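Local coordinates for beta sliding clamp (Borrelia burgdorferi, PDB 6DJ8), which probably forms a ring-shaped homodimer around DNA that tethers DNA polymerases and other proteins to the template and makes synthesis processive, at residues I33-M38 with L80-N85; D40-L45 with K57-N62; A44-V49 with D76-I81; L110-E115 with L127-F132. All coordinates share one frame; numbering follows the deposited sequence. Where two conformers were deposited one is given.

Overall arrangement
All four contacts lie in the N-terminal domain, away from the pocket between the central and C-terminal domains that in this family takes partner peptides. Contacts 1 and 2 have centres about 8 Å apart, and contact 2 is nested in the loop that contact 1 closes. Contact 3 shares strand 44-50 with contact 2 and strand 77-82 with contact 1, its centre lying about 12 Å and 13 Å from theirs. Contact 4 lies in a different antiparallel sheet, its centre about 13 Å from that of contact 3. Phe132 ties contact 4 to the others: its N is a probable hydrogen-bond partner of Leu80 O, and its ring packs on Ile41 and Ala44. Contacts 1 and 4 also reach the second subunit.

Contact 1 (I33-M38 with L80-N85); sequences ILNRNM and LINASN
Asn35 and Met38 of the loop after helix 19-29 pack against Asn82, Ser84 and Asn85 where strand 77-82 turns into helix 83-92. Asn82 is the N-cap of that helix: its OD1 accepts from Asn85 N at 2.9 Å. Asparagine suits the place, because its short amide can turn back to the first turn with the oxygen and still offer ND2 to the other side. That ND2 donates a hydrogen bond to a water, which in turn donates to Met38 O.

Asn35 is the centre of an inverse gamma turn, and its CB points at the helix start. Asn35 CG, anti to the backbone N (chi1 172°), continues inward and comes 3.8 Å from Ser84 CB. At the tip the amide divides its contacts: Asn35 ND2 lies 3.4 Å from Ser84 CB, while Asn35 OD1 sits 3.7 Å from Asn82 ND2, too far for a bond, with the two amide planes 52° apart. A second water joins OD1 instead to the helix start, accepting a hydrogen bond from Ser84 N and donating a weak one to Asn35 OD1, so that a first-turn N-H is satisfied through solvent. A serine is small enough there for the amide to lie close.

Met38 runs out extended and crosses Asn85 at about a right angle, an unbranched chain thin enough for three of its atoms to lie against one nitrogen. Its CE also packs on Pro130, and the residue touches Thr322 of the second subunit. Asn85 ND2 lies 3.6 Å from both Met38 CG and Met38 SD, and 3.5 Å from Met38 CE.

Contact 2 (D40-L45 with K57-N62); sequences DIWSAL and KSTDRN
At the open end of the beta hairpin formed by strands 44-50 and 53-59, Trp42 on a 3-10 turn meets Arg61 in the loop that leaves the second strand. The guanidinium lies flat on the indole, the planes 9° apart and the centres 3.9 Å from each other. Its NE and CZ sit over Trp42 CZ2, while Arg61 CD makes a CH-pi contact 3.6 Å from the centroid of the six-membered ring of Trp42, almost on the ring normal. A bend at chi3 (70°) lets the arginine lay both its methylene chain and its charged head on one face. Arginine suits this exposed spot: its flat cation can stack on a broad aromatic and need not be buried. Ile41 CG1 packs on the opposite face of the indole.

Turns fix both partners. Asp40 OD1 accepts from Trp42 N in an Asx turn, the N-H arriving from above the carboxylate plane. Across from it, Thr59 OG1 accepts from Arg61 N at 2.7 Å, an ST turn, and is also bonded to Ile63 O. Threonine has a second use, for its CG2 reaches the indole edge 4.0 Å from Trp42 CZ3.

Deeper in the hairpin the strands close up, and buried Leu45 approaches the neighbouring backbone, with Leu45 CB 3.3 Å from Lys57 O.

Contact 3 (A44-V49 with D76-I81); sequences ALLIEV and DFKVLI
Val49 lays its CG2 obliquely against the Phe77 ring, 3.5 Å from Phe77 CE1, at one end of an antiparallel strand pair in which 77-82 is the outermost strand of its sheet within the chain. Phe77 CG stands between its backbone N and carbonyl carbon (chi1 64°), which swings the ring toward the valine. Ile47 and Val79 continue this face side by side, with Ile47 CG1 3.9 Å from Val79 CB, and Ile81 CG2 follows beside Leu45 CD1. These branched and aromatic groups fill a buried layer that Phe15 of strand 14-18 helps to cover.

Paired backbone bonds join Leu45 with Ile81 and Ile47 with Val79. Val49 N adds another to Phe77 O, but the return bond is weak.

On the other face Leu80 lies opposite Leu46 in a non-hydrogen-bonded pair, and Leu80 CG also packs 3.8 Å from Ala44 CB. Farther along, Glu48 and Lys78 run alongside each other, their methylenes touching, and Glu48 OE1 meets Lys78 NZ at 3.4 Å in a long salt bridge with a weak hydrogen bond. So long a bridge, at a partly exposed site, suggests that the charge pair adds little and that the backbone bonds and apolar layer probably carry most of the cohesion.

Contact 4 (L110-E115 with L127-F132); sequences LEIMGE and LKEPTF
Leu127 pairs with Ile112 near the loop end of the antiparallel beta hairpin formed by strands 109-114 and 126-130. Leu127 O accepts from Ile112 N at 3.0 Å, and Leu127 N returns a bond to Ile112 O. The side chains stand on the buried face with the CB atoms of Leu127 and Ile112 4.2 Å apart, where aliphatic groups are well suited.

Lys128 points to the other face and runs extended beside Glu111. Glu111 bends at chi2 (-112°), which brings Glu111 OE1 to 3.2 Å from Lys128 CE, yet Glu111 OE1 and Lys128 NZ remain 4.3 Å apart, beyond a salt bridge. OE1 is instead hydrogen-bonded to His126, so the lysine contributes chiefly its methylenes and a nearby opposite charge.

Glu129 returns to the Leu127 face. Its backbone bonds to Leu110 are short and straight: Leu110 N to Glu129 O is 2.7 Å, and Glu129 N to Leu110 O is 2.8 Å. A carboxylate on a buried face needs partners: Arg324 of the second subunit makes a salt bridge to Glu129 OE1 and Tyr297 of that subunit a hydrogen bond to Glu129 OE2, while Leu127 and Lys128 pair antiparallel with a strand of the same subunit, so the sheet continues across the interface of the head-to-tail dimer.

Beyond Pro130, Thr131 sets its methyl CG2 3.7 Å from Leu110 CD1, the two side chains crossing at about a right angle.

Within the chain, strand 109-114 has strand 98-104 on its other side, while Leu127 and Glu129 pack on Ala89 of helix 83-92 and Leu110 on Val79 and Ile81 of strand 77-82.

Contact 1 (I33-M38 with L80-N85)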
loop_
_atom_site.group_PDB
_atom_site.type_symbol
_atom_site.label_atom_id
_atom_site.label_comp_id
_atom_site.label_asym_id
_atom_site.label_seq_id
_atom_site.Cartn_x
_atom_site.Cartn_y
_atom_site.Cartn_z
ATOM N N ILE A 33 -12.569 12.856 -10.126
ATOM C CA ILE A 33 -13.209 12.036 -11.149
ATOM C C ILE A 33 -13.240 10.588 -10.681
ATOM O O ILE A 33 -12.193 9.941 -10.563
ATOM C CB ILE A 33 -12.481 12.159 -12.495
ATOM C CG1 ILE A 33 -12.499 13.601 -12.995
ATOM C CG2 ILE A 33 -13.078 11.218 -13.519
ATOM C CD1 ILE A 33 -11.968 13.753 -14.410
ATOM N N LEU A 34 -14.441 10.067 -10.445
ATOM C CA LEU A 34 -14.634 8.632 -10.248
ATOM C C LEU A 34 -14.481 7.922 -11.589
ATOM O O LEU A 34 -15.317 8.087 -12.482
ATOM C CB LEU A 34 -16.006 8.362 -9.633
ATOM C CG LEU A 34 -17.150 9.277 -10.094
ATOM C CD1 LEU A 34 -18.415 8.475 -10.357
ATOM C CD2 LEU A 34 -17.429 10.413 -9.090
ATOM N N ASN A 35 -13.417 7.128 -11.732
ATOM C CA ASN A 35 -13.026 6.537 -13.016
ATOM C C ASN A 35 -13.752 5.211 -13.221
ATOM O O ASN A 35 -13.246 4.137 -12.887
ATOM C CB ASN A 35 -11.514 6.355 -13.074
ATOM C CG ASN A 35 -11.060 5.579 -14.302
ATOM O OD1 ASN A 35 -11.596 5.750 -15.402
ATOM N ND2 ASN A 35 -10.071 4.710 -14.114
ATOM N N ARG A 36 -14.947 5.280 -13.803
ATOM C CA ARG A 36 -15.697 4.064 -14.079
ATOM C C ARG A 36 -15.145 3.351 -15.306
ATOM O O ARG A 36 -14.420 2.360 -15.181
ATOM C CB ARG A 36 -17.184 4.372 -14.270
ATOM C CG ARG A 36 -17.900 4.708 -12.975
ATOM C CD ARG A 36 -19.404 4.478 -13.073
ATOM N NE ARG A 36 -20.035 5.265 -14.129
ATOM C CZ ARG A 36 -20.188 6.585 -14.089
ATOM N NH1 ARG A 36 -19.736 7.279 -13.057
ATOM N NH2 ARG A 36 -20.778 7.219 -15.093
ATOM N N ASN A 37 -15.469 3.857 -16.492
ATOM C CA ASN A 37 -15.192 3.150 -17.731
ATOM C C ASN A 37 -14.715 4.147 -18.778
ATOM O O ASN A 37 -15.106 5.318 -18.775
ATOM C CB ASN A 37 -16.414 2.339 -18.207
ATOM C CG ASN A 37 -17.067 2.915 -19.444
ATOM O OD1 ASN A 37 -16.593 2.712 -20.560
ATOM N ND2 ASN A 37 -18.182 3.617 -19.251
ATOM N N MET A 38 -13.824 3.667 -19.646
ATOM C CA MET A 38 -13.188 4.502 -20.656
ATOM C C MET A 38 -14.182 5.157 -21.609
ATOM O O MET A 38 -13.879 6.218 -22.166
ATOM C CB MET A 38 -12.195 3.621 -21.416
ATOM C CG MET A 38 -11.638 4.157 -22.698
ATOM S SD MET A 38 -10.617 2.857 -23.426
ATOM C CE MET A 38 -9.866 3.749 -24.764
ATOM N N LEU A 80 -11.882 15.994 -25.395
ATOM C CA LEU A 80 -12.391 15.274 -24.236
ATOM C C LEU A 80 -11.762 13.885 -24.220
ATOM O O LEU A 80 -11.913 13.124 -25.188
ATOM C CB LEU A 80 -13.911 15.175 -24.295
ATOM C CG LEU A 80 -14.637 14.630 -23.075
ATOM C CD1 LEU A 80 -14.521 15.627 -21.926
ATOM C CD2 LEU A 80 -16.103 14.369 -23.421
ATOM N N ILE A 81 -11.047 13.554 -23.150
ATOM C CA ILE A 81 -10.298 12.300 -23.106
ATOM C C ILE A 81 -10.375 11.696 -21.713
ATOM O O ILE A 81 -10.287 12.406 -20.710
ATOM C CB ILE A 81 -8.832 12.498 -23.536
ATOM C CG1 ILE A 81 -8.044 11.179 -23.442
ATOM C CG2 ILE A 81 -8.147 13.548 -22.688
ATOM C CD1 ILE A 81 -6.686 11.310 -24.051
ATOM N N ASN A 82 -10.549 10.377 -21.662
ATOM C CA ASN A 82 -10.545 9.632 -20.409
ATOM C C ASN A 82 -9.346 10.007 -19.555
ATOM O O ASN A 82 -8.205 9.926 -20.009
ATOM C CB ASN A 82 -10.542 8.136 -20.718
ATOM C CG ASN A 82 -10.435 7.296 -19.479
ATOM O OD1 ASN A 82 -9.349 6.811 -19.134
ATOM N ND2 ASN A 82 -11.552 7.137 -18.778
ATOM N N ALA A 83 -9.613 10.435 -18.307
ATOM C CA ALA A 83 -8.555 11.010 -17.480
ATOM C C ALA A 83 -7.482 9.982 -17.135
ATOM O O ALA A 83 -6.294 10.311 -17.105
ATOM C CB ALA A 83 -9.143 11.584 -16.185
ATOM N N SER A 84 -7.897 8.758 -16.805
ATOM C CA SER A 84 -6.957 7.716 -16.398
ATOM C C SER A 84 -6.013 7.337 -17.544
ATOM O O SER A 84 -4.801 7.177 -17.342
ATOM C CB SER A 84 -7.750 6.501 -15.902
ATOM O OG SER A 84 -6.904 5.438 -15.520
ATOM N N ASN A 85 -6.546 7.206 -18.760
ATOM C CA ASN A 85 -5.685 6.886 -19.899
ATOM C C ASN A 85 -4.722 8.026 -20.204
ATOM O O ASN A 85 -3.539 7.793 -20.475
ATOM C CB ASN A 85 -6.522 6.562 -21.133
ATOM C CG ASN A 85 -7.264 5.255 -21.002
ATOM O OD1 ASN A 85 -7.022 4.485 -20.073
ATOM N ND2 ASN A 85 -8.170 4.990 -21.939
HETATM O O HOH W 1 -10.655 8.429 -15.871
HETATM O O HOH W 2 -13.680 8.432 -20.077
#

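Contact 2 (D40-L45 with K57-N62)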
loop_
_atom_site.group_PDB
_atom_site.type_symbol
_atom_site.label_atom_id
_atom_site.label_comp_id
_atom_site.label_asym_id
_atom_site.label_seq_id
_atom_site.Cartn_x
_atom_site.Cartn_y
_atom_site.Cartn_z
ATOM N N ASP A 40 -16.987 6.452 -20.584
ATOM C CA ASP A 40 -17.814 7.337 -19.771
ATOM C C ASP A 40 -17.311 8.776 -19.841
ATOM O O ASP A 40 -16.197 9.073 -19.403
ATOM C CB ASP A 40 -17.790 6.857 -18.326
ATOM C CG ASP A 40 -18.659 7.689 -17.431
ATOM O OD1 ASP A 40 -19.464 8.489 -17.951
ATOM O OD2 ASP A 40 -18.484 7.580 -16.203
ATOM N N ILE A 41 -18.165 9.683 -20.319
ATOM C CA ILE A 41 -17.743 11.075 -20.424
ATOM C C ILE A 41 -17.485 11.686 -19.055
ATOM O O ILE A 41 -16.727 12.657 -18.954
ATOM C CB ILE A 41 -18.764 11.932 -21.196
ATOM C CG1 ILE A 41 -20.094 12.004 -20.454
ATOM C CG2 ILE A 41 -18.964 11.426 -22.618
ATOM C CD1 ILE A 41 -20.972 13.117 -20.966
ATOM N N TRP A 42 -18.095 11.148 -17.995
ATOM C CA TRP A 42 -17.845 11.646 -16.647
ATOM C C TRP A 42 -16.595 11.035 -16.032
ATOM O O TRP A 42 -16.247 11.364 -14.891
ATOM C CB TRP A 42 -19.071 11.391 -15.770
ATOM C CG TRP A 42 -20.287 11.968 -16.407
ATOM C CD1 TRP A 42 -21.357 11.283 -16.901
ATOM C CD2 TRP A 42 -20.539 13.359 -16.676
ATOM N NE1 TRP A 42 -22.272 12.160 -17.444
ATOM C CE2 TRP A 42 -21.793 13.438 -17.318
ATOM C CE3 TRP A 42 -19.833 14.545 -16.422
ATOM C CZ2 TRP A 42 -22.352 14.647 -17.717
ATOM C CZ3 TRP A 42 -20.385 15.739 -16.825
ATOM C CH2 TRP A 42 -21.638 15.785 -17.461
ATOM N N SER A 43 -15.912 10.169 -16.770
ATOM C CA SER A 43 -14.582 9.707 -16.416
ATOM C C SER A 43 -13.508 10.454 -17.189
ATOM O O SER A 43 -12.317 10.152 -17.042
ATOM C CB SER A 43 -14.464 8.201 -16.652
ATOM O OG SER A 43 -15.283 7.485 -15.735
ATOM N N ALA A 44 -13.906 11.423 -18.004
ATOM C CA ALA A 44 -13.000 12.154 -18.870
ATOM C C ALA A 44 -12.655 13.505 -18.269
ATOM O O ALA A 44 -13.306 13.991 -17.344
ATOM C CB ALA A 44 -13.631 12.350 -20.248
ATOM N N LEU A 45 -11.620 14.126 -18.816
ATOM C CA LEU A 45 -11.402 15.542 -18.573
ATOM C C LEU A 45 -11.380 16.276 -19.909
ATOM O O LEU A 45 -11.215 15.673 -20.979
ATOM C CB LEU A 45 -10.115 15.777 -17.779
ATOM C CG LEU A 45 -8.843 15.113 -18.273
ATOM C CD1 LEU A 45 -8.279 15.924 -19.391
ATOM C CD2 LEU A 45 -7.820 14.969 -17.157
ATOM N N LYS A 57 -10.020 21.008 -17.580
ATOM C CA LYS A 57 -11.241 21.045 -16.782
ATOM C C LYS A 57 -11.644 19.633 -16.382
ATOM O O LYS A 57 -11.482 18.678 -17.156
ATOM C CB LYS A 57 -12.399 21.712 -17.534
ATOM C CG LYS A 57 -12.221 23.208 -17.769
ATOM C CD LYS A 57 -13.431 23.781 -18.531
ATOM C CE LYS A 57 -13.138 25.139 -19.140
ATOM N NZ LYS A 57 -14.315 25.698 -19.919
ATOM N N SER A 58 -12.152 19.506 -15.163
ATOM C CA SER A 58 -12.733 18.257 -14.698
ATOM C C SER A 58 -13.927 18.593 -13.826
ATOM O O SER A 58 -14.050 19.707 -13.318
ATOM C CB SER A 58 -11.726 17.399 -13.922
ATOM O OG SER A 58 -11.315 18.059 -12.742
ATOM N N THR A 59 -14.839 17.638 -13.690
ATOM C CA THR A 59 -15.971 17.853 -12.801
ATOM C C THR A 59 -16.475 16.508 -12.314
ATOM O O THR A 59 -16.278 15.485 -12.971
ATOM C CB THR A 59 -17.116 18.607 -13.481
ATOM O OG1 THR A 59 -18.194 18.799 -12.545
ATOM C CG2 THR A 59 -17.628 17.811 -14.704
ATOM N N ASP A 60 -17.090 16.510 -11.130
ATOM C CA ASP A 60 -17.899 15.377 -10.695
ATOM C C ASP A 60 -19.385 15.702 -10.799
ATOM O O ASP A 60 -20.223 14.991 -10.234
ATOM C CB ASP A 60 -17.498 14.934 -9.285
ATOM C CG ASP A 60 -17.846 15.959 -8.199
ATOM O OD1 ASP A 60 -18.510 16.989 -8.475
ATOM O OD2 ASP A 60 -17.414 15.727 -7.048
ATOM N N ARG A 61 -19.715 16.764 -11.538
ATOM C CA ARG A 61 -21.034 17.328 -11.801
ATOM C C ARG A 61 -21.503 18.178 -10.613
ATOM O O ARG A 61 -22.589 18.753 -10.669
ATOM C CB ARG A 61 -22.065 16.250 -12.178
ATOM C CG ARG A 61 -21.507 15.273 -13.265
ATOM C CD ARG A 61 -22.545 14.315 -13.809
ATOM N NE ARG A 61 -23.532 15.007 -14.627
ATOM C CZ ARG A 61 -24.566 14.416 -15.217
ATOM N NH1 ARG A 61 -25.413 15.136 -15.944
ATOM N NH2 ARG A 61 -24.740 13.104 -15.097
ATOM N N ASN A 62 -20.702 18.299 -9.556
ATOM C CA ASN A 62 -20.960 19.260 -8.483
ATOM C C ASN A 62 -19.781 20.201 -8.303
ATOM O O ASN A 62 -19.956 21.423 -8.356
ATOM C CB ASN A 62 -21.270 18.526 -7.175
ATOM C CG ASN A 62 -21.817 19.446 -6.105
ATOM O OD1 ASN A 62 -21.265 20.513 -5.841
ATOM N ND2 ASN A 62 -22.924 19.040 -5.495
#

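Contact 3 (A44-V49 with D76-I81)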
loop_
_atom_site.group_PDB
_atom_site.type_symbol
_atom_site.label_atom_id
_atom_site.label_comp_id
_atom_site.label_asym_id
_atom_site.label_seq_id
_atom_site.Cartn_x
_atom_site.Cartn_y
_atom_site.Cartn_z
ATOM N N ALA A 44 -13.906 11.423 -18.004
ATOM C CA ALA A 44 -13.000 12.154 -18.870
ATOM C C ALA A 44 -12.655 13.505 -18.269
ATOM O O ALA A 44 -13.306 13.991 -17.344
ATOM C CB ALA A 44 -13.631 12.350 -20.248
ATOM N N LEU A 45 -11.620 14.126 -18.816
ATOM C CA LEU A 45 -11.402 15.542 -18.573
ATOM C C LEU A 45 -11.380 16.276 -19.909
ATOM O O LEU A 45 -11.215 15.673 -20.979
ATOM C CB LEU A 45 -10.115 15.777 -17.779
ATOM C CG LEU A 45 -8.843 15.113 -18.273
ATOM C CD1 LEU A 45 -8.279 15.924 -19.391
ATOM C CD2 LEU A 45 -7.820 14.969 -17.157
ATOM N N LEU A 46 -11.574 17.585 -19.848
ATOM C CA LEU A 46 -11.658 18.411 -21.041
ATOM C C LEU A 46 -10.425 19.294 -21.058
ATOM O O LEU A 46 -10.167 20.014 -20.093
ATOM C CB LEU A 46 -12.939 19.248 -21.054
ATOM C CG LEU A 46 -13.050 20.309 -22.149
ATOM C CD1 LEU A 46 -13.156 19.662 -23.506
ATOM C CD2 LEU A 46 -14.261 21.246 -21.913
ATOM N N ILE A 47 -9.632 19.201 -22.124
ATOM C CA ILE A 47 -8.472 20.068 -22.278
ATOM C C ILE A 47 -8.732 21.002 -23.438
ATOM O O ILE A 47 -9.316 20.606 -24.458
ATOM C CB ILE A 47 -7.154 19.291 -22.476
ATOM C CG1 ILE A 47 -7.142 18.560 -23.808
ATOM C CG2 ILE A 47 -6.891 18.366 -21.307
ATOM C CD1 ILE A 47 -5.848 18.759 -24.553
ATOM N N GLU A 48 -8.336 22.256 -23.266
ATOM C CA GLU A 48 -8.553 23.266 -24.286
ATOM C C GLU A 48 -7.244 23.987 -24.540
ATOM O O GLU A 48 -6.581 24.426 -23.594
ATOM C CB GLU A 48 -9.632 24.271 -23.874
ATOM C CG GLU A 48 -9.574 25.535 -24.706
ATOM C CD GLU A 48 -10.718 26.497 -24.429
ATOM O OE1 GLU A 48 -11.266 26.480 -23.304
ATOM O OE2 GLU A 48 -11.064 27.268 -25.349
ATOM N N VAL A 49 -6.864 24.073 -25.808
ATOM C CA VAL A 49 -5.748 24.904 -26.226
ATOM C C VAL A 49 -6.303 26.271 -26.582
ATOM O O VAL A 49 -7.165 26.389 -27.460
ATOM C CB VAL A 49 -5.007 24.290 -27.422
ATOM C CG1 VAL A 49 -4.045 25.310 -28.001
ATOM C CG2 VAL A 49 -4.282 23.034 -26.996
ATOM N N ASP A 76 -6.226 26.659 -31.944
ATOM C CA ASP A 76 -7.011 26.406 -30.751
ATOM C C ASP A 76 -7.938 25.235 -31.022
ATOM O O ASP A 76 -8.471 25.098 -32.126
ATOM C CB ASP A 76 -7.830 27.646 -30.378
ATOM C CG ASP A 76 -6.957 28.823 -29.978
ATOM O OD1 ASP A 76 -5.718 28.655 -29.903
ATOM O OD2 ASP A 76 -7.514 29.921 -29.752
ATOM N N PHE A 77 -8.120 24.380 -30.023
ATOM C CA PHE A 77 -9.013 23.241 -30.169
ATOM C C PHE A 77 -9.304 22.695 -28.781
ATOM O O PHE A 77 -8.625 23.032 -27.811
ATOM C CB PHE A 77 -8.402 22.149 -31.062
ATOM C CG PHE A 77 -7.145 21.518 -30.493
ATOM C CD1 PHE A 77 -5.907 22.109 -30.674
ATOM C CD2 PHE A 77 -7.213 20.335 -29.778
ATOM C CE1 PHE A 77 -4.756 21.520 -30.166
ATOM C CE2 PHE A 77 -6.061 19.740 -29.249
ATOM C CZ PHE A 77 -4.834 20.333 -29.442
ATOM N N LYS A 78 -10.295 21.811 -28.705
ATOM C CA LYS A 78 -10.651 21.146 -27.459
ATOM C C LYS A 78 -10.672 19.640 -27.683
ATOM O O LYS A 78 -10.935 19.169 -28.793
ATOM C CB LYS A 78 -12.017 21.606 -26.916
ATOM C CG LYS A 78 -12.141 23.103 -26.681
ATOM C CD LYS A 78 -13.426 23.415 -25.931
ATOM C CE LYS A 78 -13.638 24.906 -25.766
ATOM N NZ LYS A 78 -14.165 25.201 -24.393
ATOM N N VAL A 79 -10.363 18.895 -26.618
ATOM C CA VAL A 79 -10.355 17.433 -26.621
ATOM C C VAL A 79 -10.940 16.929 -25.307
ATOM O O VAL A 79 -10.542 17.382 -24.231
ATOM C CB VAL A 79 -8.935 16.858 -26.812
ATOM C CG1 VAL A 79 -8.955 15.373 -26.583
ATOM C CG2 VAL A 79 -8.442 17.143 -28.219
ATOM N N LEU A 80 -11.882 15.994 -25.395
ATOM C CA LEU A 80 -12.391 15.274 -24.236
ATOM C C LEU A 80 -11.762 13.885 -24.220
ATOM O O LEU A 80 -11.913 13.124 -25.188
ATOM C CB LEU A 80 -13.911 15.175 -24.295
ATOM C CG LEU A 80 -14.637 14.630 -23.075
ATOM C CD1 LEU A 80 -14.521 15.627 -21.926
ATOM C CD2 LEU A 80 -16.103 14.369 -23.421
ATOM N N ILE A 81 -11.047 13.554 -23.150
ATOM C CA ILE A 81 -10.298 12.300 -23.106
ATOM C C ILE A 81 -10.375 11.696 -21.713
ATOM O O ILE A 81 -10.287 12.406 -20.710
ATOM C CB ILE A 81 -8.832 12.498 -23.536
ATOM C CG1 ILE A 81 -8.044 11.179 -23.442
ATOM C CG2 ILE A 81 -8.147 13.548 -22.688
ATOM C CD1 ILE A 81 -6.686 11.310 -24.051
#

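Contact 4 (L110-E115 with L127-F132)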
loop_
_atom_site.group_PDB
_atom_site.type_symbol
_atom_site.label_atom_id
_atom_site.label_comp_id
_atom_site.label_asym_id
_atom_site.label_seq_id
_atom_site.Cartn_x
_atom_site.Cartn_y
_atom_site.Cartn_z
ATOM N N LEU A 110 -5.533 11.077 -29.805
ATOM C CA LEU A 110 -4.396 11.907 -29.464
ATOM C C LEU A 110 -3.154 11.097 -29.810
ATOM O O LEU A 110 -3.059 9.926 -29.437
ATOM C CB LEU A 110 -4.433 12.250 -27.981
ATOM C CG LEU A 110 -4.556 13.718 -27.592
ATOM C CD1 LEU A 110 -5.798 14.294 -28.192
ATOM C CD2 LEU A 110 -4.628 13.792 -26.071
ATOM N N GLU A 111 -2.248 11.682 -30.579
ATOM C CA GLU A 111 -0.995 11.032 -30.926
ATOM C C GLU A 111 0.073 11.788 -30.159
ATOM O O GLU A 111 0.175 13.015 -30.278
ATOM C CB GLU A 111 -0.737 11.081 -32.429
ATOM C CG GLU A 111 -1.989 10.822 -33.261
ATOM C CD GLU A 111 -1.932 9.520 -34.025
ATOM O OE1 GLU A 111 -0.926 8.790 -33.895
ATOM O OE2 GLU A 111 -2.895 9.226 -34.764
ATOM N N ILE A 112 0.859 11.065 -29.372
ATOM C CA ILE A 112 1.814 11.674 -28.463
ATOM C C ILE A 112 3.199 11.161 -28.811
ATOM O O ILE A 112 3.395 9.956 -29.030
ATOM C CB ILE A 112 1.456 11.369 -26.999
ATOM C CG1 ILE A 112 -0.024 11.691 -26.757
ATOM C CG2 ILE A 112 2.363 12.127 -26.062
ATOM C CD1 ILE A 112 -0.466 11.613 -25.282
ATOM N N MET A 113 4.150 12.080 -28.871
ATOM C CA MET A 113 5.527 11.755 -29.166
ATOM C C MET A 113 6.377 12.664 -28.302
ATOM O O MET A 113 5.913 13.710 -27.828
ATOM C CB MET A 113 5.836 11.933 -30.665
ATOM C CG MET A 113 5.594 13.362 -31.161
ATOM S SD MET A 113 4.740 13.447 -32.759
ATOM C CE MET A 113 3.206 12.609 -32.343
ATOM N N GLY A 114 7.617 12.253 -28.064
ATOM C CA GLY A 114 8.525 13.131 -27.355
ATOM C C GLY A 114 8.845 14.320 -28.232
ATOM O O GLY A 114 9.042 14.175 -29.445
ATOM N N GLU A 115 8.819 15.518 -27.648
ATOM C CA GLU A 115 9.228 16.718 -28.372
ATOM C C GLU A 115 10.722 16.836 -28.146
ATOM O O GLU A 115 11.188 17.497 -27.218
ATOM C CB GLU A 115 8.468 17.965 -27.934
ATOM C CG GLU A 115 8.881 19.229 -28.694
ATOM C CD GLU A 115 8.825 19.084 -30.225
ATOM O OE1 GLU A 115 7.947 18.362 -30.750
ATOM O OE2 GLU A 115 9.672 19.702 -30.905
ATOM N N LEU A 127 2.556 7.026 -28.750
ATOM C CA LEU A 127 1.347 6.613 -28.053
ATOM C C LEU A 127 0.137 7.100 -28.832
ATOM O O LEU A 127 0.159 8.179 -29.424
ATOM C CB LEU A 127 1.279 7.192 -26.639
ATOM C CG LEU A 127 2.541 7.189 -25.779
ATOM C CD1 LEU A 127 2.298 7.935 -24.449
ATOM C CD2 LEU A 127 3.018 5.742 -25.507
ATOM N N LYS A 128 -0.929 6.307 -28.824
ATOM C CA LYS A 128 -2.190 6.702 -29.442
ATOM C C LYS A 128 -3.277 6.555 -28.394
ATOM O O LYS A 128 -3.529 5.443 -27.917
ATOM C CB LYS A 128 -2.518 5.857 -30.681
ATOM C CG LYS A 128 -1.561 6.052 -31.836
ATOM C CD LYS A 128 -2.090 5.395 -33.120
ATOM C CE LYS A 128 -1.126 5.599 -34.281
ATOM N NZ LYS A 128 -1.489 4.793 -35.503
ATOM N N GLU A 129 -3.919 7.669 -28.051
ATOM C CA GLU A 129 -4.956 7.694 -27.020
ATOM C C GLU A 129 -6.289 8.074 -27.647
ATOM O O GLU A 129 -6.450 9.214 -28.128
ATOM C CB GLU A 129 -4.593 8.675 -25.910
ATOM C CG GLU A 129 -3.406 8.236 -25.044
ATOM C CD GLU A 129 -3.744 7.052 -24.130
ATOM O OE1 GLU A 129 -4.935 6.662 -24.045
ATOM O OE2 GLU A 129 -2.810 6.517 -23.477
ATOM N N PRO A 130 -7.256 7.171 -27.669
ATOM C CA PRO A 130 -8.560 7.510 -28.235
ATOM C C PRO A 130 -9.247 8.581 -27.410
ATOM O O PRO A 130 -9.039 8.696 -26.200
ATOM C CB PRO A 130 -9.339 6.186 -28.225
ATOM C CG PRO A 130 -8.510 5.223 -27.402
ATOM C CD PRO A 130 -7.095 5.716 -27.562
ATOM N N THR A 131 -10.030 9.398 -28.103
ATOM C CA THR A 131 -10.731 10.535 -27.516
ATOM C C THR A 131 -12.223 10.435 -27.779
ATOM O O THR A 131 -12.686 9.609 -28.567
ATOM C CB THR A 131 -10.201 11.859 -28.077
ATOM O OG1 THR A 131 -10.421 11.879 -29.499
ATOM C CG2 THR A 131 -8.719 12.007 -27.789
ATOM N N PHE A 132 -12.981 11.296 -27.107
ATOM C CA PHE A 132 -14.397 11.371 -27.414
ATOM C C PHE A 132 -14.611 12.175 -28.686
ATOM O O PHE A 132 -13.720 12.885 -29.159
ATOM C CB PHE A 132 -15.165 11.979 -26.241
ATOM C CG PHE A 132 -15.306 11.041 -25.088
ATOM C CD1 PHE A 132 -14.305 10.943 -24.135
ATOM C CD2 PHE A 132 -16.416 10.216 -24.983
ATOM C CE1 PHE A 132 -14.413 10.049 -23.085
ATOM C CE2 PHE A 132 -16.535 9.321 -23.932
ATOM C CZ PHE A 132 -15.532 9.237 -22.982
#